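Local coordinates for putative aliphatic sulfonates-binding protein (Escherichia coli, PDB 2X26) that probably binds aliphatic sulfonates in the periplasm and delivers them to an ABC transporter for uptake into the cell, at residues A[63-68]-A[259-264]; A[158-163]-A[242-247]; A[222-227]-A[236-241]; A[267-270]-A[276-279]. All blocks are in the same frame, centred on the assembly; numbering follows the deposited sequence. Where two conformers were deposited one is given.

In the fold
Two five-stranded mixed sheets, each the core of one lobe, organise this periplasmic binding protein, and the four contacts lie among the helices and loops around them. Interactions 2 and 3 share helix 235-243 and touch, their centres 11 Å apart. Interactions 1 and 4 share helix 255-270, with centres 8 Å apart, and touch through Gln262 and Val278. Interactions 3 and 4 lie on opposite sides of the chain's centre. Along the chain, interactions 2 and 3 fall between the two halves of interaction 1, and interaction 4 follows. The helices after the last sheet strand are thereby tied back onto earlier chain: 242-247 onto the turn after strand 155-159 and the start of helix 162-169, 259-264 onto helix 62-69.

Interaction 1: A[63-68]-A[259-264]; sequences PPIFAQ and ALQQQT
Gln261 reaches from helix 255-270 across to Ile65 of helix 62-69, and the amide at its end turns a face to the aliphatic chain. With CG anti to the backbone N (chi1 -178°) and a bend at chi2, the chain extends toward the other helix, where NE2 lies 3.6 Å from CG1 of Ile65. This is a van der Waals approach; the hydrogen bonds of NE2 go to other partners: the carbonyl oxygen of Asp61, just before helix 62-69, and the hydroxyl of Tyr76. The buried amide is thus held by these two bonds while Ile65 lies over one of its faces, near NE2.

One turn further on, Thr264 offers its methyl. CG2 of Thr264 stands 3.6 Å from CD1 of Ile65, and the two side chains cross at about a right angle. Ile65 is therefore the shared partner: CG1 and CD1 run against the glutamine, and CD1 alone goes on to the threonine. The backbones stay well apart, with CA atoms of Ile65 and Thr264 at 8.4 Å.

Around this junction, strand 186-191 takes Pro64, Gln68 and Gln261 through Leu189 and Phe187, whereas Pro63 and Ala67 pack on helix 42-51.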
loop_
_atom_site.group_PDB
_atom_site.type_symbol
_atom_site.label_atom_id
_atom_site.label_comp_id
_atom_site.label_asym_id
_atom_site.label_seq_id
_atom_site.Cartn_x
_atom_site.Cartn_y
_atom_site.Cartn_z
ATOM N N PRO A 63 2.105 -0.162 7.604
ATOM C CA PRO A 63 1.763 -1.408 8.312
ATOM C C PRO A 63 2.895 -2.427 8.442
ATOM O O PRO A 63 3.005 -3.045 9.495
ATOM C CB PRO A 63 0.530 -1.939 7.546
ATOM C CG PRO A 63 -0.163 -0.634 7.021
ATOM C CD PRO A 63 1.039 0.248 6.649
ATOM N N PRO A 64 3.738 -2.636 7.404
ATOM C CA PRO A 64 4.776 -3.640 7.548
ATOM C C PRO A 64 5.775 -3.332 8.635
ATOM O O PRO A 64 6.379 -4.265 9.186
ATOM C CB PRO A 64 5.553 -3.570 6.240
ATOM C CG PRO A 64 4.575 -2.992 5.253
ATOM C CD PRO A 64 3.662 -2.104 6.036
ATOM N N ILE A 65 6.001 -2.042 8.906
ATOM C CA ILE A 65 6.969 -1.683 9.958
ATOM C C ILE A 65 6.440 -2.201 11.301
ATOM O O ILE A 65 7.196 -2.815 12.089
ATOM C CB ILE A 65 7.175 -0.138 10.026
ATOM C CG1 ILE A 65 7.791 0.327 8.727
ATOM C CG2 ILE A 65 8.052 0.213 11.264
ATOM C CD1 ILE A 65 7.823 1.912 8.523
ATOM N N PHE A 66 5.162 -1.972 11.577
ATOM C CA PHE A 66 4.560 -2.546 12.818
ATOM C C PHE A 66 4.694 -4.070 12.918
ATOM O O PHE A 66 5.090 -4.588 13.960
ATOM C CB PHE A 66 3.082 -2.175 12.940
ATOM C CG PHE A 66 2.848 -0.775 13.328
ATOM C CD1 PHE A 66 2.564 -0.444 14.635
ATOM C CD2 PHE A 66 2.901 0.232 12.375
ATOM C CE1 PHE A 66 2.355 0.870 14.992
ATOM C CE2 PHE A 66 2.680 1.549 12.735
ATOM C CZ PHE A 66 2.422 1.866 14.047
ATOM N N ALA A 67 4.393 -4.776 11.840
ATOM C CA ALA A 67 4.467 -6.254 11.881
ATOM C C ALA A 67 5.924 -6.735 12.056
ATOM O O ALA A 67 6.223 -7.636 12.836
ATOM C CB ALA A 67 3.805 -6.860 10.567
ATOM N N GLN A 68 6.853 -6.091 11.354
ATOM C CA GLN A 68 8.213 -6.573 11.378
ATOM C C GLN A 68 8.831 -6.230 12.713
ATOM O O GLN A 68 9.648 -6.986 13.256
ATOM C CB GLN A 68 9.006 -6.053 10.148
ATOM C CG GLN A 68 8.319 -6.616 8.824
ATOM C CD GLN A 68 8.730 -5.883 7.532
ATOM O OE1 GLN A 68 9.236 -4.735 7.547
ATOM N NE2 GLN A 68 8.499 -6.550 6.406
ATOM N N ALA A 259 16.455 2.174 1.923
ATOM C CA ALA A 259 16.946 3.231 2.784
ATOM C C ALA A 259 15.826 4.160 3.199
ATOM O O ALA A 259 15.808 4.624 4.356
ATOM C CB ALA A 259 18.082 4.022 2.095
ATOM N N LEU A 260 14.907 4.479 2.273
ATOM C CA LEU A 260 13.755 5.357 2.666
ATOM C C LEU A 260 12.871 4.647 3.665
ATOM O O LEU A 260 12.382 5.260 4.623
ATOM C CB LEU A 260 12.894 5.828 1.483
ATOM C CG LEU A 260 13.656 6.673 0.473
ATOM C CD1 LEU A 260 12.915 6.682 -0.872
ATOM C CD2 LEU A 260 13.838 8.100 1.043
ATOM N N GLN A 261 12.652 3.348 3.439
ATOM C CA GLN A 261 11.777 2.582 4.371
ATOM C C GLN A 261 12.490 2.489 5.721
ATOM O O GLN A 261 11.834 2.552 6.779
ATOM C CB GLN A 261 11.418 1.201 3.802
ATOM C CG GLN A 261 10.496 0.338 4.654
ATOM C CD GLN A 261 9.085 0.826 4.723
ATOM O OE1 GLN A 261 8.749 1.940 4.318
ATOM N NE2 GLN A 261 8.223 -0.049 5.174
ATOM N N GLN A 262 13.828 2.379 5.698
ATOM C CA GLN A 262 14.569 2.297 6.984
ATOM C C GLN A 262 14.403 3.590 7.763
ATOM O O GLN A 262 14.181 3.549 8.998
ATOM C CB GLN A 262 16.059 1.984 6.779
ATOM C CG GLN A 262 16.833 1.715 8.111
ATOM C CD GLN A 262 16.277 0.523 8.854
ATOM O OE1 GLN A 262 16.377 -0.610 8.370
ATOM N NE2 GLN A 262 15.683 0.756 10.038
ATOM N N GLN A 263 14.482 4.729 7.055
ATOM C CA GLN A 263 14.299 6.046 7.675
ATOM C C GLN A 263 12.944 6.100 8.409
ATOM O O GLN A 263 12.841 6.563 9.560
ATOM C CB GLN A 263 14.379 7.177 6.615
ATOM C CG GLN A 263 15.786 7.712 6.244
ATOM C CD GLN A 263 15.802 8.442 4.883
ATOM O OE1 GLN A 263 14.881 9.187 4.541
ATOM N NE2 GLN A 263 16.848 8.208 4.104
ATOM N N THR A 264 11.884 5.648 7.734
ATOM C CA THR A 264 10.552 5.687 8.347
ATOM C C THR A 264 10.469 4.748 9.568
ATOM O O THR A 264 9.857 5.073 10.610
ATOM C CB THR A 264 9.460 5.315 7.323
ATOM O OG1 THR A 264 9.564 6.229 6.207
ATOM C CG2 THR A 264 8.053 5.436 7.967
#

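Interaction 2: A[158-163]-A[242-247]; sequences IWDPYY and LDHRPP
The imidazole of His244 is held in two directions at once, by Asp160 at its edge and by Tyr163 over one face. At the edge, ND1 of His244 donates to OD2 of Asp160 at 2.8 Å, with an N-H...O angle of 164°. The acceptor lies almost exactly in the ring plane, and the histidine approaches the syn side of the carboxylate. Carboxylate and imidazole are themselves nearly coplanar, so the bond is nearly in plane for the imidazole and moderately tilted for the carboxylate.

The tyrosine comes from above. CE2 of Tyr163 sits 3.4 Å from CE1 of His244, over the imidazole but toward its rim. The planes are nearly parallel, 17° apart, yet with centroids separated by 4.7 Å the rings are slid so far that they barely overlap. A chi1 of 156° turns the tyrosine ring away from its own backbone nitrogen and out from the start of helix 162-169 toward the turn after helix 235-243; the tyrosine also packs on Val88 and Leu90 of strand 87-92.

Asp160 follows strand 155-159 and precedes a cis peptide to Pro161; its OD1 is hydrogen-bonded to Ser164, leaving OD2 for the histidine. A histidine-carboxylate bond of this kind fixes the rotation of the imidazole and identifies ND1 as a protonated nitrogen, and the neighbouring negative charge would be expected to favour a positively charged ring.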
loop_
_atom_site.group_PDB
_atom_site.type_symbol
_atom_site.label_atom_id
_atom_site.label_comp_id
_atom_site.label_asym_id
_atom_site.label_seq_id
_atom_site.Cartn_x
_atom_site.Cartn_y
_atom_site.Cartn_z
ATOM N N ILE A 158 -5.019 13.429 5.671
ATOM C CA ILE A 158 -5.776 12.268 5.176
ATOM C C ILE A 158 -5.331 11.821 3.790
ATOM O O ILE A 158 -4.671 12.569 3.056
ATOM C CB ILE A 158 -7.335 12.613 5.183
ATOM C CG1 ILE A 158 -8.215 11.350 4.991
ATOM C CG2 ILE A 158 -7.645 13.721 4.200
ATOM C CD1 ILE A 158 -8.050 10.296 6.092
ATOM N N TRP A 159 -5.650 10.561 3.453
ATOM C CA TRP A 159 -5.324 9.963 2.172
ATOM C C TRP A 159 -6.539 9.889 1.230
ATOM O O TRP A 159 -7.684 10.134 1.631
ATOM C CB TRP A 159 -4.737 8.563 2.384
ATOM C CG TRP A 159 -5.604 7.645 3.203
ATOM C CD1 TRP A 159 -6.517 6.762 2.750
ATOM C CD2 TRP A 159 -5.596 7.520 4.651
ATOM N NE1 TRP A 159 -7.103 6.077 3.815
ATOM C CE2 TRP A 159 -6.534 6.518 4.989
ATOM C CE3 TRP A 159 -4.839 8.124 5.678
ATOM C CZ2 TRP A 159 -6.780 6.119 6.333
ATOM C CZ3 TRP A 159 -5.073 7.707 7.014
ATOM C CH2 TRP A 159 -6.042 6.749 7.321
ATOM N N ASP A 160 -6.270 9.592 -0.030
ATOM C CA ASP A 160 -7.338 9.347 -1.015
ATOM C C ASP A 160 -7.937 7.956 -0.758
ATOM O O ASP A 160 -7.200 6.988 -0.469
ATOM C CB ASP A 160 -6.709 9.394 -2.408
ATOM C CG ASP A 160 -7.206 10.527 -3.267
ATOM O OD1 ASP A 160 -8.286 11.100 -2.950
ATOM O OD2 ASP A 160 -6.539 10.752 -4.346
ATOM N N PRO A 161 -9.241 7.795 -0.977
ATOM C CA PRO A 161 -10.167 8.726 -1.671
ATOM C C PRO A 161 -10.920 9.732 -0.782
ATOM O O PRO A 161 -11.720 10.520 -1.299
ATOM C CB PRO A 161 -11.198 7.749 -2.275
ATOM C CG PRO A 161 -11.342 6.696 -1.156
ATOM C CD PRO A 161 -9.830 6.434 -0.902
ATOM N N TYR A 162 -10.665 9.737 0.522
ATOM C CA TYR A 162 -11.296 10.719 1.396
ATOM C C TYR A 162 -10.954 12.128 0.925
ATOM O O TYR A 162 -11.791 13.026 0.983
ATOM C CB TYR A 162 -10.778 10.586 2.832
ATOM C CG TYR A 162 -11.123 9.260 3.501
ATOM C CD1 TYR A 162 -10.143 8.308 3.718
ATOM C CD2 TYR A 162 -12.408 8.989 3.941
ATOM C CE1 TYR A 162 -10.430 7.096 4.329
ATOM C CE2 TYR A 162 -12.715 7.755 4.560
ATOM C CZ TYR A 162 -11.687 6.835 4.760
ATOM O OH TYR A 162 -11.944 5.639 5.405
ATOM N N TYR A 163 -9.695 12.289 0.536
ATOM C CA TYR A 163 -9.186 13.559 0.069
ATOM C C TYR A 163 -10.050 13.998 -1.122
ATOM O O TYR A 163 -10.623 15.098 -1.076
ATOM C CB TYR A 163 -7.701 13.430 -0.298
ATOM C CG TYR A 163 -7.183 14.437 -1.300
ATOM C CD1 TYR A 163 -7.653 15.762 -1.291
ATOM C CD2 TYR A 163 -6.199 14.090 -2.228
ATOM C CE1 TYR A 163 -7.188 16.702 -2.212
ATOM C CE2 TYR A 163 -5.714 15.035 -3.139
ATOM C CZ TYR A 163 -6.217 16.324 -3.133
ATOM O OH TYR A 163 -5.715 17.237 -4.058
ATOM N N LEU A 242 -7.970 8.723 -9.497
ATOM C CA LEU A 242 -7.003 8.215 -10.497
ATOM C C LEU A 242 -6.058 9.316 -10.967
ATOM O O LEU A 242 -4.849 9.063 -11.187
ATOM C CB LEU A 242 -7.764 7.609 -11.698
ATOM C CG LEU A 242 -8.528 6.311 -11.403
ATOM C CD1 LEU A 242 -9.115 5.919 -12.785
ATOM C CD2 LEU A 242 -7.600 5.175 -10.892
ATOM N N ASP A 243 -6.567 10.549 -11.075
ATOM C CA ASP A 243 -5.741 11.675 -11.491
ATOM C C ASP A 243 -4.609 12.027 -10.464
ATOM O O ASP A 243 -3.669 12.739 -10.815
ATOM C CB ASP A 243 -6.619 12.893 -11.736
ATOM C CG ASP A 243 -7.409 12.795 -13.013
ATOM O OD1 ASP A 243 -7.032 11.941 -13.864
ATOM O OD2 ASP A 243 -8.381 13.599 -13.181
ATOM N N HIS A 244 -4.712 11.570 -9.222
ATOM C CA HIS A 244 -3.658 11.856 -8.237
ATOM C C HIS A 244 -2.592 10.761 -8.205
ATOM O O HIS A 244 -1.701 10.815 -7.356
ATOM C CB HIS A 244 -4.243 12.036 -6.833
ATOM C CG HIS A 244 -5.275 13.112 -6.757
ATOM N ND1 HIS A 244 -6.395 13.012 -5.958
ATOM C CD2 HIS A 244 -5.364 14.305 -7.394
ATOM C CE1 HIS A 244 -7.126 14.105 -6.098
ATOM N NE2 HIS A 244 -6.522 14.908 -6.965
ATOM N N ARG A 245 -2.690 9.768 -9.097
ATOM C CA ARG A 245 -1.733 8.640 -9.092
ATOM C C ARG A 245 -0.747 8.751 -10.220
ATOM O O ARG A 245 -1.117 9.195 -11.343
ATOM C CB ARG A 245 -2.474 7.330 -9.317
ATOM C CG ARG A 245 -3.454 7.024 -8.175
ATOM C CD ARG A 245 -4.256 5.825 -8.608
ATOM N NE ARG A 245 -3.560 4.585 -8.274
ATOM C CZ ARG A 245 -3.195 3.621 -9.121
ATOM N NH1 ARG A 245 -3.371 3.729 -10.451
ATOM N NH2 ARG A 245 -2.613 2.526 -8.590
ATOM N N PRO A 246 0.512 8.415 -9.945
ATOM C CA PRO A 246 1.469 8.375 -11.042
ATOM C C PRO A 246 1.284 7.076 -11.843
ATOM O O PRO A 246 0.582 6.169 -11.391
ATOM C CB PRO A 246 2.825 8.320 -10.290
ATOM C CG PRO A 246 2.533 7.540 -9.105
ATOM C CD PRO A 246 1.122 7.970 -8.671
ATOM N N PRO A 247 1.928 6.959 -13.024
ATOM C CA PRO A 247 1.890 5.640 -13.667
ATOM C C PRO A 247 2.491 4.588 -12.724
ATOM O O PRO A 247 3.516 4.853 -12.072
ATOM C CB PRO A 247 2.795 5.842 -14.909
ATOM C CG PRO A 247 2.632 7.334 -15.229
ATOM C CD PRO A 247 2.651 7.962 -13.842
#

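Interaction 3: A[222-227]-A[236-241]; sequences QSIALL and PVIASY
Ile224 meets Ile238 and Ala239 where helix 220-231 and helix 235-243 pack together, an example of two short helices joined by apolar side chains that also rest on the backbone. Its own main chain is part of the surface: CG2 of Ile238 lies 3.9 Å from the CA of Ile224. Of the branches, CG1 of Ile224 is 4.0 Å from that same methyl, and the two isoleucines slide past each other in opposite directions. CG1 stands anti to the carbonyl carbon (chi1 -77°), and from there CD1 extends over the next residue of the other helix, 4.1 Å from CB of Ala239. The small alanine thus presents its methyl and CA to the end of the isoleucine.

One turn later, Leu227 takes over. Its CB touches CG2 of Ile238 at 3.9 Å, so one methyl is shared by two residues of the opposing helix. The other branch of Ile238 bends back at chi2 (-53°) and brings CD1 to 3.9 Å from the carbonyl oxygen of Leu227, a contact with the backbone and not with the leucine's own methyls.

Leu242 extends the apolar patch by packing against both Ile224 and Leu227, while helix 14-21 covers Leu227 through Val17. Within the segments the CA atoms of Ile224 and Ile238 come to 6.0 Å; the axes approach to 9.1 Å and their directions differ by 117°. Two consecutive helices crossing so steeply over a short connection resemble an alpha-alpha corner rather than an antiparallel hairpin, here in the helical region between the last strand, 186-191, and helix 255-270.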
loop_
_atom_site.group_PDB
_atom_site.type_symbol
_atom_site.label_atom_id
_atom_site.label_comp_id
_atom_site.label_asym_id
_atom_site.label_seq_id
_atom_site.Cartn_x
_atom_site.Cartn_y
_atom_site.Cartn_z
ATOM N N GLN A 222 -13.948 2.382 -18.367
ATOM C CA GLN A 222 -14.351 1.089 -17.808
ATOM C C GLN A 222 -13.809 0.964 -16.390
ATOM O O GLN A 222 -14.523 0.486 -15.485
ATOM C CB GLN A 222 -13.808 -0.027 -18.667
ATOM C CG GLN A 222 -13.864 -1.386 -18.028
ATOM C CD GLN A 222 -13.171 -2.446 -18.871
ATOM O OE1 GLN A 222 -11.924 -2.538 -18.907
ATOM N NE2 GLN A 222 -13.972 -3.242 -19.567
ATOM N N SER A 223 -12.570 1.411 -16.192
ATOM C CA SER A 223 -11.933 1.244 -14.873
ATOM C C SER A 223 -12.614 2.185 -13.826
ATOM O O SER A 223 -12.816 1.835 -12.650
ATOM C CB SER A 223 -10.435 1.526 -14.978
ATOM O OG SER A 223 -9.767 0.612 -15.835
ATOM N N ILE A 224 -13.045 3.363 -14.272
ATOM C CA ILE A 224 -13.727 4.273 -13.350
ATOM C C ILE A 224 -15.062 3.664 -12.913
ATOM O O ILE A 224 -15.415 3.706 -11.711
ATOM C CB ILE A 224 -13.926 5.690 -13.989
ATOM C CG1 ILE A 224 -12.589 6.437 -13.945
ATOM C CG2 ILE A 224 -15.108 6.430 -13.271
ATOM C CD1 ILE A 224 -12.625 7.762 -14.804
ATOM N N ALA A 225 -15.776 3.064 -13.851
ATOM C CA ALA A 225 -17.041 2.433 -13.529
ATOM C C ALA A 225 -16.838 1.277 -12.532
ATOM O O ALA A 225 -17.566 1.156 -11.519
ATOM C CB ALA A 225 -17.706 1.940 -14.810
ATOM N N LEU A 226 -15.803 0.466 -12.779
ATOM C CA LEU A 226 -15.470 -0.649 -11.887
ATOM C C LEU A 226 -15.179 -0.181 -10.474
ATOM O O LEU A 226 -15.782 -0.670 -9.517
ATOM C CB LEU A 226 -14.295 -1.435 -12.443
ATOM C CG LEU A 226 -13.774 -2.430 -11.427
ATOM C CD1 LEU A 226 -14.755 -3.596 -11.309
ATOM C CD2 LEU A 226 -12.386 -2.864 -11.845
ATOM N N LEU A 227 -14.279 0.792 -10.327
ATOM C CA LEU A 227 -13.818 1.224 -9.011
ATOM C C LEU A 227 -14.907 2.058 -8.308
ATOM O O LEU A 227 -15.011 2.029 -7.078
ATOM C CB LEU A 227 -12.511 2.025 -9.187
ATOM C CG LEU A 227 -11.281 1.246 -9.654
ATOM C CD1 LEU A 227 -10.138 2.229 -9.993
ATOM C CD2 LEU A 227 -10.816 0.221 -8.563
ATOM N N PRO A 236 -17.209 10.844 -10.384
ATOM C CA PRO A 236 -16.218 11.949 -10.341
ATOM C C PRO A 236 -15.192 11.854 -9.215
ATOM O O PRO A 236 -14.068 12.379 -9.356
ATOM C CB PRO A 236 -17.090 13.205 -10.169
ATOM C CG PRO A 236 -18.443 12.785 -10.798
ATOM C CD PRO A 236 -18.588 11.365 -10.297
ATOM N N VAL A 237 -15.548 11.258 -8.083
ATOM C CA VAL A 237 -14.565 11.041 -7.000
ATOM C C VAL A 237 -13.449 10.084 -7.445
ATOM O O VAL A 237 -12.248 10.338 -7.211
ATOM C CB VAL A 237 -15.272 10.562 -5.697
ATOM C CG1 VAL A 237 -14.244 10.222 -4.609
ATOM C CG2 VAL A 237 -16.202 11.684 -5.200
ATOM N N ILE A 238 -13.843 9.016 -8.153
ATOM C CA ILE A 238 -12.894 8.013 -8.715
ATOM C C ILE A 238 -12.011 8.682 -9.776
ATOM O O ILE A 238 -10.800 8.371 -9.849
ATOM C CB ILE A 238 -13.623 6.828 -9.343
ATOM C CG1 ILE A 238 -14.487 6.115 -8.286
ATOM C CG2 ILE A 238 -12.648 5.822 -9.986
ATOM C CD1 ILE A 238 -13.709 5.725 -7.045
ATOM N N ALA A 239 -12.604 9.539 -10.605
ATOM C CA ALA A 239 -11.823 10.246 -11.633
ATOM C C ALA A 239 -10.676 11.056 -10.989
ATOM O O ALA A 239 -9.528 10.985 -11.433
ATOM C CB ALA A 239 -12.715 11.168 -12.456
ATOM N N SER A 240 -11.020 11.853 -9.965
ATOM C CA SER A 240 -10.059 12.644 -9.177
ATOM C C SER A 240 -9.031 11.720 -8.534
ATOM O O SER A 240 -7.818 11.981 -8.589
ATOM C CB SER A 240 -10.818 13.406 -8.095
ATOM O OG SER A 240 -9.974 14.280 -7.348
ATOM N N TYR A 241 -9.508 10.634 -7.926
ATOM C CA TYR A 241 -8.628 9.659 -7.320
ATOM C C TYR A 241 -7.558 9.111 -8.290
ATOM O O TYR A 241 -6.345 9.075 -7.949
ATOM C CB TYR A 241 -9.478 8.490 -6.807
ATOM C CG TYR A 241 -8.712 7.364 -6.214
ATOM C CD1 TYR A 241 -8.362 7.371 -4.882
ATOM C CD2 TYR A 241 -8.324 6.282 -6.997
ATOM C CE1 TYR A 241 -7.613 6.299 -4.328
ATOM C CE2 TYR A 241 -7.612 5.220 -6.467
ATOM C CZ TYR A 241 -7.268 5.229 -5.151
ATOM O OH TYR A 241 -6.599 4.144 -4.653
#

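Interaction 4: A[267-270]-A[276-279]; sequences LFYE and KKVD
Tyr269 carries the larger part of this surface contact, its ring lying against the peptide that joins Lys276 to Lys277. CD1 of Tyr269 is 3.5 Å from the carbonyl carbon of Lys276 and 3.6 Å from the N of Lys277. That nitrogen stands over one face of the ring, displaced toward the rim, while the carbonyl carbon approaches obliquely. The ring swings to the side of CB away from the backbone nitrogen (chi1 169°) and leaves the last turn of helix 255-270 in the direction of the returning chain; Val274 also touches it.

The arrangement is a helix end followed by an extended chain that doubles back: after residue 270 the polypeptide turns and runs past the helix it has just left, with CA atoms of Tyr269 and Lys277 at 5.8 Å. In this protein the returning segment then passes along helix 62-69, where Val278 packs on Gln68 and Ala69, and the carbonyl oxygen of Val278 accepts a hydrogen bond from NE2 of Gln262 on helix 255-270.

Lys277 adds a side-chain contact. Its CG lies 4.2 Å from CD2 of Tyr269, and the two chains cross at about a right angle. Beyond CG the lysine leaves the ring behind: NZ forms a salt bridge with Asp266, one turn earlier on the helix. Lys276 contributes through its backbone; its CB points away from the helix, and the carbonyl oxygen is 3.9 Å from CB of Tyr269.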
loop_
_atom_site.group_PDB
_atom_site.type_symbol
_atom_site.label_atom_id
_atom_site.label_comp_id
_atom_site.label_asym_id
_atom_site.label_seq_id
_atom_site.Cartn_x
_atom_site.Cartn_y
_atom_site.Cartn_z
ATOM N N LEU A 267 12.121 6.590 12.328
ATOM C CA LEU A 267 11.219 7.639 12.811
ATOM C C LEU A 267 10.129 7.073 13.735
ATOM O O LEU A 267 9.857 7.618 14.822
ATOM C CB LEU A 267 10.541 8.351 11.630
ATOM C CG LEU A 267 9.649 9.563 11.965
ATOM C CD1 LEU A 267 10.487 10.642 12.687
ATOM C CD2 LEU A 267 8.904 10.144 10.724
ATOM N N PHE A 268 9.501 5.980 13.306
ATOM C CA PHE A 268 8.476 5.341 14.113
ATOM C C PHE A 268 9.013 4.786 15.437
ATOM O O PHE A 268 8.393 5.005 16.482
ATOM C CB PHE A 268 7.655 4.319 13.316
ATOM C CG PHE A 268 6.501 4.944 12.569
ATOM C CD1 PHE A 268 6.715 6.004 11.691
ATOM C CD2 PHE A 268 5.187 4.470 12.734
ATOM C CE1 PHE A 268 5.621 6.598 11.003
ATOM C CE2 PHE A 268 4.135 5.059 12.066
ATOM C CZ PHE A 268 4.345 6.108 11.192
ATOM N N TYR A 269 10.190 4.151 15.415
ATOM C CA TYR A 269 10.803 3.677 16.663
ATOM C C TYR A 269 11.154 4.861 17.581
ATOM O O TYR A 269 10.986 4.779 18.819
ATOM C CB TYR A 269 12.072 2.886 16.366
ATOM C CG TYR A 269 12.927 2.567 17.588
ATOM C CD1 TYR A 269 12.478 1.669 18.556
ATOM C CD2 TYR A 269 14.208 3.130 17.747
ATOM C CE1 TYR A 269 13.262 1.345 19.663
ATOM C CE2 TYR A 269 14.999 2.817 18.855
ATOM C CZ TYR A 269 14.515 1.922 19.806
ATOM O OH TYR A 269 15.288 1.600 20.899
ATOM N N GLU A 270 11.704 5.925 16.988
ATOM C CA GLU A 270 12.147 7.109 17.773
ATOM C C GLU A 270 10.978 7.758 18.484
ATOM O O GLU A 270 11.133 8.327 19.565
ATOM C CB GLU A 270 12.862 8.151 16.904
ATOM C CG GLU A 270 14.276 7.738 16.525
ATOM C CD GLU A 270 14.809 8.466 15.286
ATOM O OE1 GLU A 270 14.114 9.377 14.757
ATOM O OE2 GLU A 270 15.927 8.103 14.840
ATOM N N LYS A 276 10.583 -1.645 18.630
ATOM C CA LYS A 276 11.916 -2.107 18.205
ATOM C C LYS A 276 12.383 -1.397 16.955
ATOM O O LYS A 276 11.584 -1.011 16.109
ATOM C CB LYS A 276 11.932 -3.635 17.937
ATOM C CG LYS A 276 11.972 -4.506 19.205
ATOM C CD LYS A 276 12.424 -5.975 18.938
ATOM C CE LYS A 276 11.977 -6.905 20.081
ATOM N NZ LYS A 276 12.728 -6.706 21.350
ATOM N N LYS A 277 13.693 -1.225 16.842
ATOM C CA LYS A 277 14.293 -0.826 15.578
ATOM C C LYS A 277 14.189 -2.062 14.688
ATOM O O LYS A 277 14.214 -3.189 15.184
ATOM C CB LYS A 277 15.744 -0.361 15.801
ATOM C CG LYS A 277 16.174 0.790 14.896
ATOM C CD LYS A 277 17.633 1.137 15.101
ATOM C CE LYS A 277 18.132 2.161 14.059
ATOM N NZ LYS A 277 18.144 1.672 12.626
ATOM N N VAL A 278 13.964 -1.888 13.403
ATOM C CA VAL A 278 13.879 -3.054 12.517
ATOM C C VAL A 278 15.065 -2.981 11.538
ATOM O O VAL A 278 15.539 -1.899 11.231
ATOM C CB VAL A 278 12.524 -3.090 11.733
ATOM C CG1 VAL A 278 12.384 -4.368 10.838
ATOM C CG2 VAL A 278 11.366 -3.008 12.689
ATOM N N ASP A 279 15.533 -4.118 11.052
ATOM C CA ASP A 279 16.522 -4.120 9.989
ATOM C C ASP A 279 15.757 -4.297 8.666
ATOM O O ASP A 279 15.556 -5.431 8.221
ATOM C CB ASP A 279 17.491 -5.297 10.190
ATOM C CG ASP A 279 18.623 -5.316 9.160
ATOM O OD1 ASP A 279 18.628 -4.460 8.241
ATOM O OD2 ASP A 279 19.522 -6.182 9.278
#